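Local coordinates for protein endo-beta-1,4-glucanase (Bacillus licheniformis, PDB 2JEN) that hydrolyses beta-1,4-glucan backbones of the plant cell wall as a family 12 glycoside hydrolase, acting as a xyloglucanase, at residues Tyr47-Val52 with Gly95-Glu100; Asp37-Lys42 with Gln63-Asn68. The protein carries 1 engineered substitution. All blocks are in the same frame, centred on the assembly; numbering follows the deposited sequence. Where two conformers were deposited one is given.

Contact 1 of 2, residues Tyr47-Val52 with Gly95-Glu100; sequences YIFNNV and GWHWTE. With XYS (alpha-D-xylopyranose), chain B; GLC (alpha-D-glucopyranose), chain C; BGC (beta-D-glucopyranose), chain D; BGC (beta-D-glucopyranose), chain E.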
loop_
_atom_site.group_PDB
_atom_site.type_symbol
_atom_site.label_atom_id
_atom_site.label_comp_id
_atom_site.label_asym_id
_atom_site.label_seq_id
_atom_site.Cartn_x
_atom_site.Cartn_y
_atom_site.Cartn_z
ATOM N N TYR A 47 16.570 20.009 -4.258
ATOM C CA TYR A 47 15.436 19.057 -4.186
ATOM C C TYR A 47 15.893 17.739 -3.684
ATOM O O TYR A 47 17.010 17.298 -3.945
ATOM C CB TYR A 47 14.709 18.894 -5.534
ATOM C CG TYR A 47 15.572 18.536 -6.731
ATOM C CD1 TYR A 47 16.183 19.519 -7.491
ATOM C CD2 TYR A 47 15.740 17.204 -7.133
ATOM C CE1 TYR A 47 16.933 19.174 -8.605
ATOM C CE2 TYR A 47 16.488 16.889 -8.272
ATOM C CZ TYR A 47 17.101 17.876 -8.980
ATOM O OH TYR A 47 17.808 17.557 -10.124
ATOM N N ILE A 48 15.024 17.100 -2.922
ATOM C CA ILE A 48 15.175 15.695 -2.595
ATOM C C ILE A 48 14.696 14.943 -3.838
ATOM O O ILE A 48 13.663 15.263 -4.409
ATOM C CB ILE A 48 14.376 15.270 -1.330
ATOM C CG1 ILE A 48 14.517 16.298 -0.185
ATOM C CG2 ILE A 48 14.801 13.892 -0.900
ATOM C CD1 ILE A 48 13.681 15.991 1.042
ATOM N N PHE A 49 15.454 13.942 -4.212
ATOM C CA PHE A 49 15.262 13.233 -5.477
ATOM C C PHE A 49 15.148 11.725 -5.252
ATOM O O PHE A 49 16.039 11.100 -4.670
ATOM C CB PHE A 49 16.484 13.530 -6.367
ATOM C CG PHE A 49 16.409 13.010 -7.787
ATOM C CD1 PHE A 49 15.227 12.993 -8.509
ATOM C CD2 PHE A 49 17.563 12.614 -8.417
ATOM C CE1 PHE A 49 15.205 12.545 -9.828
ATOM C CE2 PHE A 49 17.521 12.146 -9.719
ATOM C CZ PHE A 49 16.361 12.124 -10.419
ATOM N N ASN A 50 14.024 11.146 -5.681
ATOM C CA ASN A 50 13.761 9.721 -5.502
ATOM C C ASN A 50 14.451 8.964 -6.620
ATOM O O ASN A 50 13.829 8.379 -7.527
ATOM C CB ASN A 50 12.253 9.442 -5.441
ATOM C CG ASN A 50 11.949 8.169 -4.703
ATOM O OD1 ASN A 50 12.758 7.739 -3.865
ATOM N ND2 ASN A 50 10.764 7.620 -4.876
ATOM N N ASN A 51 15.791 8.967 -6.562
ATOM C CA ASN A 51 16.654 8.452 -7.630
ATOM C C ASN A 51 16.802 6.951 -7.505
ATOM O O ASN A 51 17.364 6.479 -6.525
ATOM C CB ASN A 51 18.019 9.143 -7.529
ATOM C CG ASN A 51 19.007 8.706 -8.560
ATOM O OD1 ASN A 51 18.863 7.681 -9.166
ATOM N ND2 ASN A 51 20.046 9.505 -8.728
ATOM N N VAL A 52 16.254 6.221 -8.484
ATOM C CA VAL A 52 16.253 4.778 -8.499
ATOM C C VAL A 52 16.973 4.250 -9.744
ATOM O O VAL A 52 16.528 3.294 -10.377
ATOM C CB VAL A 52 14.832 4.201 -8.347
ATOM C CG1 VAL A 52 14.277 4.587 -6.974
ATOM C CG2 VAL A 52 13.863 4.653 -9.449
ATOM N N GLY A 95 22.258 22.069 -7.860
ATOM C CA GLY A 95 22.841 22.221 -9.168
ATOM C C GLY A 95 22.167 21.394 -10.208
ATOM O O GLY A 95 20.935 21.376 -10.315
ATOM N N TRP A 96 22.985 20.730 -11.011
ATOM C CA TRP A 96 22.538 19.955 -12.156
ATOM C C TRP A 96 22.348 18.462 -11.811
ATOM O O TRP A 96 23.067 17.907 -10.993
ATOM C CB TRP A 96 23.580 20.119 -13.287
ATOM C CG TRP A 96 23.473 19.219 -14.464
ATOM C CD1 TRP A 96 22.889 19.498 -15.650
ATOM C CD2 TRP A 96 24.063 17.913 -14.603
ATOM N NE1 TRP A 96 23.019 18.449 -16.509
ATOM C CE2 TRP A 96 23.736 17.451 -15.894
ATOM C CE3 TRP A 96 24.781 17.074 -13.747
ATOM C CZ2 TRP A 96 24.159 16.214 -16.373
ATOM C CZ3 TRP A 96 25.158 15.832 -14.187
ATOM C CH2 TRP A 96 24.854 15.409 -15.490
ATOM N N HIS A 97 21.410 17.778 -12.471
ATOM C CA HIS A 97 21.394 16.314 -12.438
ATOM C C HIS A 97 20.660 15.782 -13.662
ATOM O O HIS A 97 19.468 15.499 -13.624
ATOM C CB HIS A 97 20.762 15.748 -11.169
ATOM C CG HIS A 97 20.960 14.271 -11.059
ATOM N ND1 HIS A 97 22.022 13.729 -10.369
ATOM C CD2 HIS A 97 20.313 13.239 -11.650
ATOM C CE1 HIS A 97 21.994 12.414 -10.525
ATOM N NE2 HIS A 97 20.968 12.089 -11.300
ATOM N N TRP A 98 21.366 15.705 -14.785
ATOM C CA TRP A 98 20.760 15.358 -16.072
ATOM C C TRP A 98 19.474 16.163 -16.269
ATOM O O TRP A 98 18.427 15.642 -16.644
ATOM C CB TRP A 98 20.544 13.852 -16.174
ATOM C CG TRP A 98 21.827 13.106 -16.490
ATOM C CD1 TRP A 98 22.274 12.779 -17.738
ATOM C CD2 TRP A 98 22.810 12.616 -15.577
ATOM N NE1 TRP A 98 23.456 12.102 -17.649
ATOM C CE2 TRP A 98 23.820 11.998 -16.339
ATOM C CE3 TRP A 98 22.949 12.653 -14.198
ATOM C CZ2 TRP A 98 24.929 11.415 -15.762
ATOM C CZ3 TRP A 98 24.064 12.093 -13.636
ATOM C CH2 TRP A 98 25.040 11.486 -14.421
ATOM N N THR A 99 19.598 17.453 -16.026
ATOM C CA THR A 99 18.536 18.418 -16.167
ATOM C C THR A 99 18.963 19.479 -17.174
ATOM O O THR A 99 20.125 19.635 -17.486
ATOM C CB THR A 99 18.219 19.103 -14.809
ATOM O OG1 THR A 99 19.419 19.519 -14.152
ATOM C CG2 THR A 99 17.428 18.178 -13.895
ATOM N N GLU A 100 17.988 20.231 -17.679
ATOM C CA GLU A 100 18.328 21.401 -18.492
ATOM C C GLU A 100 18.689 22.523 -17.545
ATOM O O GLU A 100 17.873 23.368 -17.167
ATOM C CB GLU A 100 17.213 21.809 -19.458
ATOM C CG GLU A 100 17.504 23.087 -20.310
ATOM C CD GLU A 100 18.945 23.223 -20.863
ATOM O OE1 GLU A 100 19.395 22.345 -21.621
ATOM O OE2 GLU A 100 19.624 24.240 -20.567
HETATM C C1 XYS B . 17.726 8.008 -14.138
HETATM C C2 XYS B . 16.549 7.055 -14.313
HETATM C C3 XYS B . 15.479 7.278 -13.237
HETATM C C4 XYS B . 16.176 7.397 -11.877
HETATM C C5 XYS B . 17.334 8.405 -11.839
HETATM O O2 XYS B . 15.963 7.279 -15.605
HETATM O O3 XYS B . 14.465 6.254 -13.169
HETATM O O4 XYS B . 15.228 7.645 -10.872
HETATM O O5 XYS B . 18.230 8.083 -12.844
HETATM C C1 GLC C . 24.433 7.842 -11.084
HETATM C C2 GLC C . 23.312 8.861 -11.136
HETATM C C3 GLC C . 22.255 8.443 -12.127
HETATM C C4 GLC C . 22.938 8.219 -13.475
HETATM C C5 GLC C . 24.049 7.167 -13.319
HETATM C C6 GLC C . 24.816 7.051 -14.645
HETATM O O2 GLC C . 22.730 9.115 -9.857
HETATM O O3 GLC C . 21.202 9.422 -12.128
HETATM O O4 GLC C . 22.045 7.747 -14.441
HETATM O O5 GLC C . 24.994 7.652 -12.385
HETATM O O6 GLC C . 24.552 5.816 -15.273
HETATM C C2 BGC D . 21.361 8.317 -16.720
HETATM C C3 BGC D . 20.637 9.434 -17.479
HETATM C C4 BGC D . 19.358 9.851 -16.778
HETATM C C5 BGC D . 19.600 10.156 -15.311
HETATM C C6 BGC D . 18.320 10.371 -14.470
HETATM C C1 BGC D . 21.536 8.770 -15.297
HETATM O O2 BGC D . 22.658 8.043 -17.248
HETATM O O3 BGC D . 20.305 9.006 -18.796
HETATM O O4 BGC D . 18.932 11.068 -17.371
HETATM O O5 BGC D . 20.299 9.077 -14.747
HETATM O O6 BGC D . 17.353 9.315 -14.660
HETATM C C2 BGC E . 17.205 12.514 -18.146
HETATM C C3 BGC E . 15.924 12.601 -18.971
HETATM C C4 BGC E . 16.054 11.832 -20.278
HETATM C C5 BGC E . 16.512 10.410 -19.995
HETATM C C6 BGC E . 16.629 9.576 -21.276
HETATM C C1 BGC E . 17.659 11.058 -18.029
HETATM O O2 BGC E . 17.016 13.102 -16.858
HETATM O O3 BGC E . 15.623 13.949 -19.268
HETATM O O4 BGC E . 14.806 11.852 -20.957
HETATM O O5 BGC E . 17.752 10.454 -19.309
HETATM O O6 BGC E . 17.882 9.792 -21.893
HETATM O O HOH W 1 18.893 19.825 -11.306
HETATM O O HOH W 2 16.932 15.255 -12.338
#
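Phe49 points the edge of its ring at one face of the His97 imidazole in an offset edge-to-face pair, planes at 64°, with Phe49 CE2 lying 3.6 Å from His97 CD2. The opposite face of the same imidazole is covered by the six-membered part of the Trp98 indole, so the histidine is sandwiched between two aromatic neighbours and its rotation is restricted. With CG of His97 trans to the backbone N (chi1 -171°), the ring reaches across from the loop 95-100 toward the strand, and NE2 donates to GLC O3 at 2.8 Å, the N-H...O angle being 150°. The other ring nitrogen, ND1, is hydrogen-bonded to Glu239 OE2, a second-shell carboxylate that probably sets the flip of the imidazole. Asn51 works beside it: its ND2 donates to GLC O2 at 2.9 Å, so one sugar is gripped through adjacent hydroxyls by both segments. Next along the chain, the backbone N of Val52 gives an almost straight bond to O4 of the xylose. Trp98 lays the indole face away from Trp96 against the sugars, chain D glucose over its centre and GLC nearer the rim, in the CH-pi style common in carbohydrate sites. Nearer the start of both segments, Tyr47 brings its hydroxyl to 3.6 Å from His97 CB, and water 1 joins this OH to Gly95 O and Thr99 OG1. Thr99 OG1 also accepts a nearly straight bond from His97 N (3.1 Å) and is hydrogen-bonded to Gly101 O, bracing the loop on both sides of Thr99 in sequence. In this wall of the glycan-binding cleft, two directional donors and an aromatic platform are consistent with recognition of the glucan backbone through hydroxyl pattern and hydrophobic sugar face.

Contact 2 of 2, residues Asp37-Lys42 with Gln63-Asn68; sequences DKLYFK and QTIYHN. With GOL (glycerol), chain F; SO4 (sulfate ion), chain G.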
loop_
_atom_site.group_PDB
_atom_site.type_symbol
_atom_site.label_atom_id
_atom_site.label_comp_id
_atom_site.label_asym_id
_atom_site.label_seq_id
_atom_site.Cartn_x
_atom_site.Cartn_y
_atom_site.Cartn_z
ATOM N N ASP A 37 10.677 11.192 -8.511
ATOM C CA ASP A 37 9.969 12.292 -7.842
ATOM C C ASP A 37 10.942 13.284 -7.213
ATOM O O ASP A 37 12.042 12.921 -6.801
ATOM C CB ASP A 37 8.983 11.775 -6.807
ATOM C CG ASP A 37 7.759 11.071 -7.409
ATOM O OD1 ASP A 37 7.575 11.082 -8.642
ATOM O OD2 ASP A 37 6.940 10.542 -6.605
ATOM N N LYS A 38 10.493 14.544 -7.115
ATOM C CA LYS A 38 11.309 15.621 -6.582
ATOM C C LYS A 38 10.519 16.437 -5.585
ATOM O O LYS A 38 9.392 16.858 -5.875
ATOM C CB LYS A 38 11.800 16.534 -7.699
ATOM C CG LYS A 38 12.691 15.826 -8.722
ATOM C CD LYS A 38 13.128 16.698 -9.894
ATOM C CE LYS A 38 14.066 15.925 -10.807
ATOM N NZ LYS A 38 14.482 16.708 -11.979
ATOM N N LEU A 39 11.115 16.662 -4.420
ATOM C CA LEU A 39 10.597 17.574 -3.431
ATOM C C LEU A 39 11.548 18.749 -3.283
ATOM O O LEU A 39 12.615 18.659 -2.653
ATOM C CB LEU A 39 10.368 16.917 -2.060
ATOM C CG LEU A 39 9.306 15.816 -2.025
ATOM C CD1 LEU A 39 9.272 15.098 -0.687
ATOM C CD2 LEU A 39 7.910 16.381 -2.348
ATOM N N TYR A 40 11.165 19.891 -3.850
ATOM C CA TYR A 40 12.008 21.080 -3.811
ATOM C C TYR A 40 11.914 21.739 -2.448
ATOM O O TYR A 40 10.876 21.696 -1.766
ATOM C CB TYR A 40 11.563 22.080 -4.876
ATOM C CG TYR A 40 11.805 21.609 -6.293
ATOM C CD1 TYR A 40 10.856 20.867 -6.958
ATOM C CD2 TYR A 40 13.013 21.859 -6.942
ATOM C CE1 TYR A 40 11.050 20.408 -8.239
ATOM C CE2 TYR A 40 13.230 21.390 -8.242
ATOM C CZ TYR A 40 12.246 20.662 -8.879
ATOM O OH TYR A 40 12.447 20.200 -10.162
ATOM N N PHE A 41 12.981 22.428 -2.050
ATOM C CA PHE A 41 12.965 23.214 -0.822
ATOM C C PHE A 41 14.000 24.308 -0.908
ATOM O O PHE A 41 14.790 24.354 -1.853
ATOM C CB PHE A 41 13.093 22.349 0.431
ATOM C CG PHE A 41 14.403 21.616 0.586
ATOM C CD1 PHE A 41 14.681 20.455 -0.112
ATOM C CD2 PHE A 41 15.353 22.063 1.477
ATOM C CE1 PHE A 41 15.859 19.794 0.085
ATOM C CE2 PHE A 41 16.542 21.374 1.679
ATOM C CZ PHE A 41 16.801 20.274 0.975
ATOM N N LYS A 42 13.910 25.265 0.020
ATOM C CA LYS A 42 14.808 26.431 0.033
ATOM C C LYS A 42 14.709 27.229 -1.257
ATOM O O LYS A 42 15.707 27.459 -1.953
ATOM C CB LYS A 42 16.260 26.016 0.318
ATOM C CG LYS A 42 17.177 27.149 0.791
ATOM C CD LYS A 42 16.911 27.435 2.303
ATOM C CE LYS A 42 17.604 26.376 3.224
ATOM N NZ LYS A 42 17.032 26.229 4.630
ATOM N N GLN A 63 10.707 2.986 -2.177
ATOM C CA GLN A 63 11.539 4.092 -1.733
ATOM C C GLN A 63 10.717 5.344 -1.702
ATOM O O GLN A 63 10.074 5.681 -2.698
ATOM C CB GLN A 63 12.759 4.259 -2.643
ATOM C CG GLN A 63 13.807 5.225 -2.119
ATOM C CD GLN A 63 15.049 5.207 -2.980
ATOM O OE1 GLN A 63 15.906 4.337 -2.808
ATOM N NE2 GLN A 63 15.112 6.088 -3.967
ATOM N N THR A 64 10.728 6.007 -0.549
ATOM C CA THR A 64 9.910 7.199 -0.281
ATOM C C THR A 64 10.826 8.329 0.197
ATOM O O THR A 64 11.607 8.115 1.131
ATOM C CB THR A 64 8.896 6.850 0.832
ATOM O OG1 THR A 64 7.942 5.910 0.282
ATOM C CG2 THR A 64 8.166 8.093 1.452
ATOM N N ILE A 65 10.696 9.489 -0.397
ATOM C CA ILE A 65 11.372 10.693 0.036
ATOM C C ILE A 65 10.409 11.556 0.845
ATOM O O ILE A 65 9.226 11.568 0.559
ATOM C CB ILE A 65 11.985 11.483 -1.144
ATOM C CG1 ILE A 65 10.961 11.862 -2.220
ATOM C CG2 ILE A 65 13.177 10.697 -1.718
ATOM C CD1 ILE A 65 11.443 12.907 -3.247
ATOM N N TYR A 66 10.897 12.264 1.873
ATOM C CA TYR A 66 10.025 13.138 2.657
ATOM C C TYR A 66 10.716 14.400 3.103
ATOM O O TYR A 66 11.927 14.458 3.296
ATOM C CB TYR A 66 9.467 12.396 3.877
ATOM C CG TYR A 66 10.460 12.148 5.010
ATOM C CD1 TYR A 66 11.258 11.020 5.057
ATOM C CD2 TYR A 66 10.568 13.050 6.033
ATOM C CE1 TYR A 66 12.125 10.812 6.100
ATOM C CE2 TYR A 66 11.438 12.861 7.090
ATOM C CZ TYR A 66 12.228 11.738 7.101
ATOM O OH TYR A 66 13.045 11.499 8.208
ATOM N N HIS A 67 9.884 15.429 3.276
ATOM C CA HIS A 67 10.321 16.718 3.801
ATOM C C HIS A 67 9.294 17.202 4.774
ATOM O O HIS A 67 8.169 17.488 4.366
ATOM C CB HIS A 67 10.471 17.723 2.645
ATOM C CG HIS A 67 10.908 19.098 3.051
ATOM N ND1 HIS A 67 10.006 20.075 3.413
ATOM C CD2 HIS A 67 12.135 19.660 3.136
ATOM C CE1 HIS A 67 10.671 21.175 3.727
ATOM N NE2 HIS A 67 11.967 20.959 3.554
ATOM N N ASN A 68 9.654 17.280 6.052
ATOM C CA ASN A 68 8.797 17.909 7.067
ATOM C C ASN A 68 9.170 19.386 7.248
ATOM O O ASN A 68 8.304 20.236 7.346
ATOM C CB ASN A 68 8.882 17.165 8.393
ATOM C CG ASN A 68 8.460 15.724 8.298
ATOM O OD1 ASN A 68 7.569 15.377 7.495
ATOM N ND2 ASN A 68 9.092 14.869 9.099
HETATM C C1 GOL F . 8.300 19.699 0.487
HETATM O O1 GOL F . 7.749 20.124 1.710
HETATM C C2 GOL F . 7.941 20.607 -0.667
HETATM O O2 GOL F . 8.635 20.228 -1.832
HETATM C C3 GOL F . 6.447 20.467 -0.981
HETATM O O3 GOL F . 6.029 21.441 -1.924
HETATM S S SO4 G . 11.179 16.397 -13.960
HETATM O O1 SO4 G . 10.507 15.215 -13.460
HETATM O O2 SO4 G . 11.979 16.174 -15.163
HETATM O O3 SO4 G . 9.970 17.113 -14.423
HETATM O O4 SO4 G . 11.767 17.342 -13.018
#
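Leu39 and Ile65 lie alongside one another, pointing opposite ways, between the two sheets of the family 12 beta-sandwich, the jelly roll of the concanavalin clan, bringing Leu39 CG to 3.8 Å from Ile65 CD1. The CD1 branch of Leu39 reaches on to the opposing backbone, 3.7 Å from Ile65 O, while Ile65 CD1 lies 3.6 Å from Asp37 O. Ile65 holds CG1 between its backbone N and carbonyl carbon (chi1 56°), from where CD1 meets both residues. Further along, Phe41 and His67 meet obliquely, ring planes 35° apart, with Phe41 CB 3.6 Å from His67 NE2. No hydrogen bond crosses: strands 38-41 and 63-67 belong to different sheets, their axes 7.9 Å apart and only 17° from parallel, and side chains fill the gap.

Around this layer, Ile48 of the neighbouring strand 46-49 packs on Phe41 and Ile65, and Met73 and Trp75 of strand 72-79 close it from the other sheet. Asp70 takes a hydrogen bond from His67 NE2, steadying the imidazole from the turn beyond. Asp37, hydrogen-bonded to Ser32, also reaches Ser59 of the fourth subunit. Beside Tyr40 and His67 a glycerol, probably from the crystallisation liquor, spans both segments: its O2 donates to Tyr40 O at 2.7 Å, and its O1 pairs with His67 ND1 at 2.8 Å.

From the N terminus the chain enters contact 2 at 37-42, turns directly into strand 46-49 and the 47-52 half of contact 1, then returns to contact 2 at 63-68 before reaching 95-100. The segments therefore alternate: contact 2 closes a loop of 20 residues, contact 1 one of 42, and the two loops cross rather than nest. Contact 2 holds one sheet against the other, whereas contact 1 ties strand 46-49 and the turn after it to the loop after strand 91-95, at the glycan cleft. They meet through Ile48 N and Leu39 O, 2.9 Å apart across neighbouring strands, and probably through a hydrogen bond from Gln63 NE2 to Asn50 OD1.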